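Local coordinates for protein pyrrolidone-carboxylate peptidase (Deinococcus radiodurans R1, PDB 5Z48) that removes N-terminal pyroglutamyl groups from polypeptides, as a tetrameric cysteine peptidase of the C15 family, at residues E62-A67 against H160-V165; L82-V87 against P120-L125; H171-A176 against P190-S195. One frame throughout, in Å; residues are numbered along the deposited sequence.

All three contacts belong to one domain built round a mixed sheet. Interaction 1 joins the chain just ahead of the neighbouring parallel strands 67-73 and 167-172. Interaction 2, nested along the chain inside the loop that interaction 1 closes, lays helix 121-130 against strand 80-90; the centres of interactions 1 and 2 are about 18 Å apart. Interaction 3 follows in sequence, where the chain leaving strand 167-172 meets the residues leading into helix 194-211. Its centre lies about 19 Å from that of interaction 2 and about 30 Å from that of interaction 1, with interactions 1 and 3 on opposite sides of the chain's centre. Interactions 2 and 3 touch through Glu83 and His171 on antiparallel neighbouring strands, the probable catalytic pair.

Interaction 1. Residues E62-A67 against H160-V165; sequences EQDPGA and HGRGAV
Ala67 and Val165 mark the closest approach of the two backbones, with their CA atoms 5.4 Å apart. From there the chains diverge: 62-67 runs back through Gly66 and Pro65 to the end of helix 49-63, which Asp64 leaves with a positive phi of 43°, while 160-165 folds into a type I turn closed by a bond of 3.0 Å from Val165 N to Arg162 O. No hydrogen bond joins the two segments directly. Just before that turn, Gly161 is the C' residue of a Schellman motif that ends helix 145-159. Both segments are therefore helix-to-strand connections, and the strands they feed, 67-73 and 167-172, lie side by side and parallel in the central sheet. Gly66 and Ala67 are also tied by backbone bonds to Thr5 and Leu7 of strand 5-11. Val165 carries the van der Waals part of the contact. Its CG1, swung anti to the backbone N (chi1 174°), rests on main chain rather than on side chains, 3.6 Å from both Pro65 O and Gly66 O and 3.8 Å from Ala67 N. Nearer the surface, Arg162 reaches across with an extended chain that also packs on Trp156 and Leu157. Asp64 meets it over one face of the guanidinium: Asp64 OD1 sits 2.8 Å from Arg162 NH1 and 3.0 Å from Arg162 CZ, and the carboxylate plane is turned only 21° from that of the guanidinium. Because the oxygen lies well out of the guanidinium plane, no N-H points at it, and this salt bridge rests on charge attraction alone.

Interaction 2. Residues L82-V87 against P120-L125; sequences LERVGV and PLRAIL. With DMS (dimethyl sulfoxide), chain H.
Leu82 points from strand 80-90 toward helix 121-130 and meets the first turn of the helix from CB to both methyls. Its CB lies 4.0 Å from Leu121 CD2, and beyond CG both methyls reach Ile124, but CD1 also meets Leu121 and Leu125. Leu82 CD1 makes the closer contacts, 3.7 Å from Leu121 O, 3.7 Å from Ile124 CG2 and 3.9 Å from Leu125 CD2, so it is lodged among residues one turn apart; Leu82 CD2 lies against the methyls of Ile124. Keeping CG beside the backbone N (chi1 -60°) directs this fork into the helix. Leu121 in turn presents its other methyl, CD1, to a dimethyl sulfoxide molecule, probably from the crystallisation liquor, whose oxygen accepts a bond of 2.9 Å from Leu121 N at the first turn of the helix.

Toward a second subunit Arg84 NH2 and Arg122 NH2 come within 3.8 Å, their planes 50° apart. They gather round acids of that subunit: Arg84 and Arg122 both bridge to its Asp104, and Arg122 also to its Asp91, while Asn139 holds Arg84 NE. Glu83, on the face turned away from the helix, bonds to His171 and Ser138. The arrangement is that of a three-layer alpha/beta/alpha sandwich whose strand is covered by a helix on one face and carries on the other the glutamate of a probable Cys-His-Glu triad, completed by Cys146 and His171.

Interaction 3. Residues H171-A176 against P190-S195; sequences HVPANA and PYLPQS. With PCA (pyroglutamic acid), chain I.
Ala174 O accepts the backbone bond that holds the two segments together, 2.9 Å from Leu192 N with an N-H...O angle of 156°. The second direct bond is between side-chain amides: Asn175 ND2 donates to Gln194 OE1 at 2.9 Å, near the plane of its own amide and in the carbonyl plane of its partner, although the two amides stand perpendicular. Asn175 CG is wedged between its backbone N and carbonyl carbon (chi1 62°), and this places OD1 to cap the next helix at Val178 N, while ND2 also serves Asp19. Gln194 NE2 is held by Thr198 and Pro21. At the start of 171-176, His171 in the conformer described donates from NE2 to pyroglutamate OXT at 2.9 Å, a bond its second modelled conformer may not make; the ligand is held as well by Leu73, Cys146 and Asn20. Two waters add to the join, one linking Ala174 N to Pro190 O, the other accepting from both Ala176 N and Gln194 N. A CA-H...O contact of 3.1 Å from Asn175 CA to Leu192 O lies beside the Leu192 N bond.

Farther out, Pro173 CG packs 3.8 Å from Leu192 CD1, and Ala174 CB meets Tyr191 CB at 4.1 Å. The Tyr191 ring passes Ala176, its CE2 4.3 Å from Ala176 CB, and its hydroxyl bonds Glu196 of a third subunit. With main chain, amides and waters all used in the join, the exit from the strand bearing His171 is tied by directional bonds to the start of helix 194-211 and so to a subunit interface.

Interaction 1. Residues E62-A67 against H160-V165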
loop_
_atom_site.group_PDB
_atom_site.type_symbol
_atom_site.label_atom_id
_atom_site.label_comp_id
_atom_site.label_asym_id
_atom_site.label_seq_id
_atom_site.Cartn_x
_atom_site.Cartn_y
_atom_site.Cartn_z
ATOM N N GLU B 62 -20.286 15.493 -33.520
ATOM C CA GLU B 62 -21.702 15.306 -33.803
ATOM C C GLU B 62 -22.581 15.803 -32.655
ATOM O O GLU B 62 -23.688 16.297 -32.895
ATOM C CB GLU B 62 -21.978 13.831 -34.068
ATOM C CG GLU B 62 -21.336 13.322 -35.356
ATOM C CD GLU B 62 -21.620 11.862 -35.635
ATOM O OE1 GLU B 62 -21.303 11.411 -36.753
ATOM O OE2 GLU B 62 -22.184 11.172 -34.761
ATOM N N GLN B 63 -22.131 15.654 -31.404
ATOM C CA GLN B 63 -22.950 16.075 -30.268
ATOM C C GLN B 63 -22.749 17.526 -29.859
ATOM O O GLN B 63 -23.606 18.072 -29.144
ATOM C CB GLN B 63 -22.648 15.211 -29.026
ATOM C CG GLN B 63 -22.924 13.754 -29.182
ATOM C CD GLN B 63 -24.365 13.489 -29.520
ATOM O OE1 GLN B 63 -25.280 14.100 -28.941
ATOM N NE2 GLN B 63 -24.591 12.594 -30.471
ATOM N N ASP B 64 -21.624 18.133 -30.243
ATOM C CA ASP B 64 -21.262 19.511 -29.918
ATOM C C ASP B 64 -21.587 19.798 -28.447
ATOM O O ASP B 64 -22.399 20.678 -28.142
ATOM C CB ASP B 64 -21.956 20.503 -30.844
ATOM C CG ASP B 64 -21.323 21.881 -30.803
ATOM O OD1 ASP B 64 -20.210 22.037 -30.249
ATOM O OD2 ASP B 64 -21.922 22.794 -31.400
ATOM N N PRO B 65 -20.990 19.051 -27.522
ATOM C CA PRO B 65 -21.453 19.101 -26.131
ATOM C C PRO B 65 -21.005 20.382 -25.449
ATOM O O PRO B 65 -19.995 20.980 -25.815
ATOM C CB PRO B 65 -20.799 17.869 -25.495
ATOM C CG PRO B 65 -19.552 17.617 -26.346
ATOM C CD PRO B 65 -19.913 18.075 -27.747
ATOM N N GLY B 66 -21.783 20.795 -24.443
ATOM C CA GLY B 66 -21.403 21.911 -23.599
ATOM C C GLY B 66 -20.455 21.566 -22.483
ATOM O O GLY B 66 -19.928 22.488 -21.856
ATOM N N ALA B 67 -20.236 20.278 -22.227
ATOM C CA ALA B 67 -19.296 19.798 -21.224
ATOM C C ALA B 67 -19.010 18.345 -21.531
ATOM O O ALA B 67 -19.845 17.660 -22.138
ATOM C CB ALA B 67 -19.888 19.934 -19.817
ATOM N N HIS B 160 -10.464 23.223 -32.244
ATOM C CA HIS B 160 -11.737 23.552 -32.877
ATOM C C HIS B 160 -12.379 24.787 -32.254
ATOM O O HIS B 160 -13.579 25.016 -32.447
ATOM C CB HIS B 160 -12.698 22.357 -32.827
ATOM C CG HIS B 160 -12.315 21.258 -33.766
ATOM N ND1 HIS B 160 -12.974 21.035 -34.956
ATOM C CD2 HIS B 160 -11.271 20.387 -33.741
ATOM C CE1 HIS B 160 -12.383 20.051 -35.613
ATOM N NE2 HIS B 160 -11.333 19.655 -34.908
ATOM N N GLY B 161 -11.597 25.614 -31.563
ATOM C CA GLY B 161 -12.133 26.848 -31.015
ATOM C C GLY B 161 -13.086 26.655 -29.855
ATOM O O GLY B 161 -13.878 27.559 -29.537
ATOM N N ARG B 162 -13.043 25.491 -29.218
ATOM C CA ARG B 162 -13.966 25.116 -28.161
ATOM C C ARG B 162 -13.235 24.836 -26.864
ATOM O O ARG B 162 -13.699 24.040 -26.022
ATOM C CB ARG B 162 -14.794 23.912 -28.583
ATOM C CG ARG B 162 -15.734 24.264 -29.745
ATOM C CD ARG B 162 -16.442 23.082 -30.332
ATOM N NE ARG B 162 -17.251 23.574 -31.447
ATOM C CZ ARG B 162 -18.028 22.821 -32.215
ATOM N NH1 ARG B 162 -18.120 21.509 -31.978
ATOM N NH2 ARG B 162 -18.722 23.388 -33.211
ATOM N N GLY B 163 -12.096 25.511 -26.670
ATOM C CA GLY B 163 -11.343 25.354 -25.437
ATOM C C GLY B 163 -12.099 25.757 -24.190
ATOM O O GLY B 163 -11.745 25.313 -23.085
ATOM N N ALA B 164 -13.139 26.566 -24.328
ATOM C CA ALA B 164 -13.945 26.918 -23.167
ATOM C C ALA B 164 -14.900 25.811 -22.719
ATOM O O ALA B 164 -15.524 25.957 -21.652
ATOM C CB ALA B 164 -14.748 28.185 -23.452
ATOM N N VAL B 165 -15.087 24.752 -23.513
ATOM C CA VAL B 165 -15.961 23.652 -23.094
ATOM C C VAL B 165 -15.304 22.874 -21.958
ATOM O O VAL B 165 -14.251 22.263 -22.182
ATOM C CB VAL B 165 -16.266 22.728 -24.276
ATOM C CG1 VAL B 165 -17.059 21.508 -23.804
ATOM C CG2 VAL B 165 -17.036 23.458 -25.340
#

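Interaction 2. Residues L82-V87 against P120-L125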
loop_
_atom_site.group_PDB
_atom_site.type_symbol
_atom_site.label_atom_id
_atom_site.label_comp_id
_atom_site.label_asym_id
_atom_site.label_seq_id
_atom_site.Cartn_x
_atom_site.Cartn_y
_atom_site.Cartn_z
ATOM N N LEU B 82 -10.386 12.913 -9.786
ATOM C CA LEU B 82 -10.455 13.792 -10.960
ATOM C C LEU B 82 -9.040 14.037 -11.467
ATOM O O LEU B 82 -8.165 14.469 -10.691
ATOM C CB LEU B 82 -11.097 15.136 -10.599
ATOM C CG LEU B 82 -12.499 15.100 -10.065
ATOM C CD1 LEU B 82 -12.807 16.493 -9.520
ATOM C CD2 LEU B 82 -13.472 14.697 -11.184
ATOM N N GLU B 83 -8.802 13.785 -12.775
ATOM C CA GLU B 83 -7.469 13.956 -13.356
ATOM C C GLU B 83 -7.184 15.415 -13.643
ATOM O O GLU B 83 -7.956 16.097 -14.338
ATOM C CB GLU B 83 -7.330 13.134 -14.656
ATOM C CG GLU B 83 -7.452 11.639 -14.384
ATOM C CD GLU B 83 -6.417 11.077 -13.424
ATOM O OE1 GLU B 83 -5.384 11.752 -13.135
ATOM O OE2 GLU B 83 -6.679 9.946 -12.907
ATOM N N ARG B 84 -6.052 15.909 -13.130
ATOM C CA ARG B 84 -5.696 17.294 -13.395
ATOM C C ARG B 84 -5.149 17.496 -14.784
ATOM O O ARG B 84 -5.282 18.596 -15.329
ATOM C CB ARG B 84 -4.677 17.773 -12.349
ATOM C CG ARG B 84 -4.421 19.294 -12.451
ATOM C CD ARG B 84 -3.314 19.784 -11.483
ATOM N NE ARG B 84 -3.653 19.565 -10.073
ATOM C CZ ARG B 84 -4.271 20.458 -9.299
ATOM N NH1 ARG B 84 -4.712 21.620 -9.813
ATOM N NH2 ARG B 84 -4.441 20.195 -7.995
ATOM N N VAL B 85 -4.460 16.495 -15.339
ATOM C CA VAL B 85 -3.635 16.727 -16.530
ATOM C C VAL B 85 -3.622 15.487 -17.416
ATOM O O VAL B 85 -3.485 14.350 -16.947
ATOM C CB VAL B 85 -2.221 17.190 -16.115
ATOM C CG1 VAL B 85 -1.554 16.135 -15.249
ATOM C CG2 VAL B 85 -1.391 17.550 -17.332
ATOM N N GLY B 86 -3.760 15.729 -18.718
ATOM C CA GLY B 86 -3.553 14.697 -19.728
ATOM C C GLY B 86 -2.218 14.947 -20.409
ATOM O O GLY B 86 -1.964 16.037 -20.904
ATOM N N VAL B 87 -1.364 13.917 -20.435
ATOM C CA VAL B 87 0.001 14.040 -20.950
ATOM C C VAL B 87 0.082 13.427 -22.347
ATOM O O VAL B 87 -0.524 12.383 -22.618
ATOM C CB VAL B 87 0.984 13.352 -19.987
ATOM C CG1 VAL B 87 2.393 13.310 -20.567
ATOM C CG2 VAL B 87 0.985 14.049 -18.623
ATOM N N PRO B 120 -14.438 22.139 -13.436
ATOM C CA PRO B 120 -14.348 22.901 -12.183
ATOM C C PRO B 120 -14.008 21.950 -11.038
ATOM O O PRO B 120 -14.878 21.447 -10.343
ATOM C CB PRO B 120 -15.748 23.514 -12.066
ATOM C CG PRO B 120 -16.653 22.518 -12.770
ATOM C CD PRO B 120 -15.822 21.989 -13.909
ATOM N N LEU B 121 -12.697 21.652 -10.906
ATOM C CA LEU B 121 -12.258 20.564 -10.020
ATOM C C LEU B 121 -12.730 20.778 -8.593
ATOM O O LEU B 121 -13.244 19.836 -7.966
ATOM C CB LEU B 121 -10.725 20.405 -10.056
ATOM C CG LEU B 121 -10.171 20.093 -11.445
ATOM C CD1 LEU B 121 -8.623 20.067 -11.359
ATOM C CD2 LEU B 121 -10.726 18.807 -12.066
ATOM N N ARG B 122 -12.519 21.975 -8.030
ATOM C CA ARG B 122 -12.865 22.159 -6.616
ATOM C C ARG B 122 -14.373 22.113 -6.394
ATOM O O ARG B 122 -14.821 21.569 -5.370
ATOM C CB ARG B 122 -12.272 23.456 -6.059
ATOM C CG ARG B 122 -10.736 23.485 -6.054
ATOM C CD ARG B 122 -10.089 22.505 -5.071
ATOM N NE ARG B 122 -8.638 22.364 -5.339
ATOM C CZ ARG B 122 -7.864 21.486 -4.707
ATOM N NH1 ARG B 122 -8.374 20.689 -3.764
ATOM N NH2 ARG B 122 -6.592 21.349 -5.038
ATOM N N ALA B 123 -15.172 22.593 -7.353
ATOM C CA ALA B 123 -16.624 22.508 -7.216
ATOM C C ALA B 123 -17.091 21.060 -7.214
ATOM O O ALA B 123 -18.037 20.699 -6.502
ATOM C CB ALA B 123 -17.289 23.267 -8.351
ATOM N N ILE B 124 -16.447 20.204 -8.015
ATOM C CA ILE B 124 -16.827 18.793 -7.993
ATOM C C ILE B 124 -16.455 18.151 -6.657
ATOM O O ILE B 124 -17.265 17.420 -6.068
ATOM C CB ILE B 124 -16.180 18.044 -9.172
ATOM C CG1 ILE B 124 -16.704 18.581 -10.519
ATOM C CG2 ILE B 124 -16.453 16.519 -9.059
ATOM C CD1 ILE B 124 -15.832 18.104 -11.736
ATOM N N LEU B 125 -15.231 18.399 -6.169
ATOM C CA LEU B 125 -14.846 17.850 -4.862
ATOM C C LEU B 125 -15.810 18.278 -3.777
ATOM O O LEU B 125 -16.175 17.478 -2.900
ATOM C CB LEU B 125 -13.423 18.294 -4.501
ATOM C CG LEU B 125 -12.295 17.689 -5.358
ATOM C CD1 LEU B 125 -10.949 18.047 -4.744
ATOM C CD2 LEU B 125 -12.364 16.190 -5.658
HETATM S S DMS H . -9.497 24.075 -12.184
HETATM O O DMS H . -10.649 23.639 -11.364
HETATM C C1 DMS H . -9.276 23.251 -13.785
HETATM C C2 DMS H . -7.920 23.765 -11.343
#

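Interaction 3. Residues H171-A176 against P190-S195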
loop_
_atom_site.group_PDB
_atom_site.type_symbol
_atom_site.label_atom_id
_atom_site.label_comp_id
_atom_site.label_asym_id
_atom_site.label_seq_id
_atom_site.Cartn_x
_atom_site.Cartn_y
_atom_site.Cartn_z
ATOM N N HIS B 171 -11.666 9.008 -12.813
ATOM C CA HIS B 171 -11.291 7.606 -12.609
ATOM C C HIS B 171 -12.071 7.050 -11.429
ATOM O O HIS B 171 -12.191 7.709 -10.392
ATOM C CB HIS B 171 -9.792 7.488 -12.323
ATOM C CG HIS B 171 -8.954 7.081 -13.509
ATOM N ND1 HIS B 171 -7.871 7.819 -13.949
ATOM C CD2 HIS B 171 -9.042 6.005 -14.330
ATOM C CE1 HIS B 171 -7.318 7.198 -14.981
ATOM N NE2 HIS B 171 -8.004 6.094 -15.232
ATOM N N VAL B 172 -12.591 5.817 -11.593
ATOM C CA VAL B 172 -13.397 5.215 -10.534
ATOM C C VAL B 172 -12.727 3.950 -10.018
ATOM O O VAL B 172 -12.042 3.249 -10.772
ATOM C CB VAL B 172 -14.839 4.920 -11.010
ATOM C CG1 VAL B 172 -15.493 6.203 -11.592
ATOM C CG2 VAL B 172 -14.897 3.773 -12.038
ATOM N N PRO B 173 -12.927 3.601 -8.753
ATOM C CA PRO B 173 -12.414 2.318 -8.246
ATOM C C PRO B 173 -13.050 1.109 -8.915
ATOM O O PRO B 173 -14.084 1.194 -9.585
ATOM C CB PRO B 173 -12.833 2.343 -6.754
ATOM C CG PRO B 173 -12.838 3.815 -6.394
ATOM C CD PRO B 173 -13.460 4.471 -7.675
ATOM N N ALA B 174 -12.474 -0.062 -8.607
ATOM C CA ALA B 174 -13.126 -1.332 -8.906
ATOM C C ALA B 174 -14.528 -1.350 -8.304
ATOM O O ALA B 174 -14.748 -0.788 -7.235
ATOM C CB ALA B 174 -12.307 -2.482 -8.292
ATOM N N ASN B 175 -15.476 -1.996 -8.994
ATOM C CA ASN B 175 -16.713 -2.378 -8.335
ATOM C C ASN B 175 -16.568 -3.803 -7.795
ATOM O O ASN B 175 -15.477 -4.392 -7.831
ATOM C CB ASN B 175 -17.895 -2.219 -9.291
ATOM C CG ASN B 175 -17.788 -3.134 -10.534
ATOM O OD1 ASN B 175 -16.945 -4.026 -10.616
ATOM N ND2 ASN B 175 -18.665 -2.890 -11.527
ATOM N N ALA B 176 -17.665 -4.389 -7.269
ATOM C CA ALA B 176 -17.551 -5.726 -6.691
ATOM C C ALA B 176 -17.112 -6.746 -7.735
ATOM O O ALA B 176 -16.297 -7.633 -7.437
ATOM C CB ALA B 176 -18.879 -6.162 -6.059
ATOM N N PRO B 190 -9.176 -2.438 -3.158
ATOM C CA PRO B 190 -10.261 -1.553 -2.741
ATOM C C PRO B 190 -11.352 -1.563 -3.801
ATOM O O PRO B 190 -11.079 -1.641 -5.012
ATOM C CB PRO B 190 -9.596 -0.171 -2.640
ATOM C CG PRO B 190 -8.110 -0.440 -2.487
ATOM C CD PRO B 190 -7.909 -1.709 -3.334
ATOM N N TYR B 191 -12.609 -1.448 -3.360
ATOM C CA TYR B 191 -13.712 -1.449 -4.306
ATOM C C TYR B 191 -14.866 -0.632 -3.740
ATOM O O TYR B 191 -14.861 -0.246 -2.572
ATOM C CB TYR B 191 -14.181 -2.886 -4.620
ATOM C CG TYR B 191 -15.063 -3.495 -3.533
ATOM C CD1 TYR B 191 -14.512 -4.012 -2.351
ATOM C CD2 TYR B 191 -16.445 -3.533 -3.690
ATOM C CE1 TYR B 191 -15.329 -4.561 -1.363
ATOM C CE2 TYR B 191 -17.274 -4.063 -2.699
ATOM C CZ TYR B 191 -16.718 -4.570 -1.546
ATOM O OH TYR B 191 -17.567 -5.078 -0.595
ATOM N N LEU B 192 -15.838 -0.331 -4.593
ATOM C CA LEU B 192 -17.077 0.323 -4.169
ATOM C C LEU B 192 -18.226 -0.389 -4.854
ATOM O O LEU B 192 -18.074 -0.820 -5.998
ATOM C CB LEU B 192 -17.127 1.811 -4.564
ATOM C CG LEU B 192 -16.070 2.606 -3.847
ATOM C CD1 LEU B 192 -16.074 3.998 -4.456
ATOM C CD2 LEU B 192 -16.350 2.646 -2.359
ATOM N N PRO B 193 -19.377 -0.540 -4.202
ATOM C CA PRO B 193 -20.535 -1.057 -4.938
ATOM C C PRO B 193 -20.805 -0.176 -6.142
ATOM O O PRO B 193 -20.603 1.046 -6.098
ATOM C CB PRO B 193 -21.689 -0.961 -3.930
ATOM C CG PRO B 193 -20.957 -0.998 -2.548
ATOM C CD PRO B 193 -19.732 -0.172 -2.821
ATOM N N GLN B 194 -21.319 -0.794 -7.213
ATOM C CA GLN B 194 -21.568 -0.017 -8.423
ATOM C C GLN B 194 -22.487 1.180 -8.153
ATOM O O GLN B 194 -22.315 2.244 -8.758
ATOM C CB GLN B 194 -22.153 -0.910 -9.530
ATOM C CG GLN B 194 -22.407 -0.125 -10.816
ATOM C CD GLN B 194 -21.099 0.354 -11.434
ATOM O OE1 GLN B 194 -20.162 -0.426 -11.574
ATOM N NE2 GLN B 194 -21.039 1.643 -11.806
ATOM N N SER B 195 -23.476 1.027 -7.255
ATOM C CA SER B 195 -24.395 2.147 -7.027
ATOM C C SER B 195 -23.687 3.362 -6.439
ATOM O O SER B 195 -24.074 4.493 -6.731
ATOM C CB SER B 195 -25.542 1.734 -6.115
ATOM O OG SER B 195 -25.115 1.178 -4.872
HETATM N N PCA I . -8.965 2.137 -17.387
HETATM C CA PCA I . -7.765 2.085 -18.216
HETATM C CB PCA I . -8.217 1.932 -19.678
HETATM C CG PCA I . -9.734 1.731 -19.682
HETATM C CD PCA I . -10.108 1.939 -18.237
HETATM O OE PCA I . -11.284 1.919 -17.860
HETATM C C PCA I . -6.878 3.315 -17.941
HETATM O O PCA I . -6.166 3.837 -18.805
HETATM O OXT PCA I . -6.888 3.862 -16.802
HETATM O O HOH W 1 -10.051 0.005 -6.799
HETATM O O HOH W 2 -20.669 -3.632 -7.324
#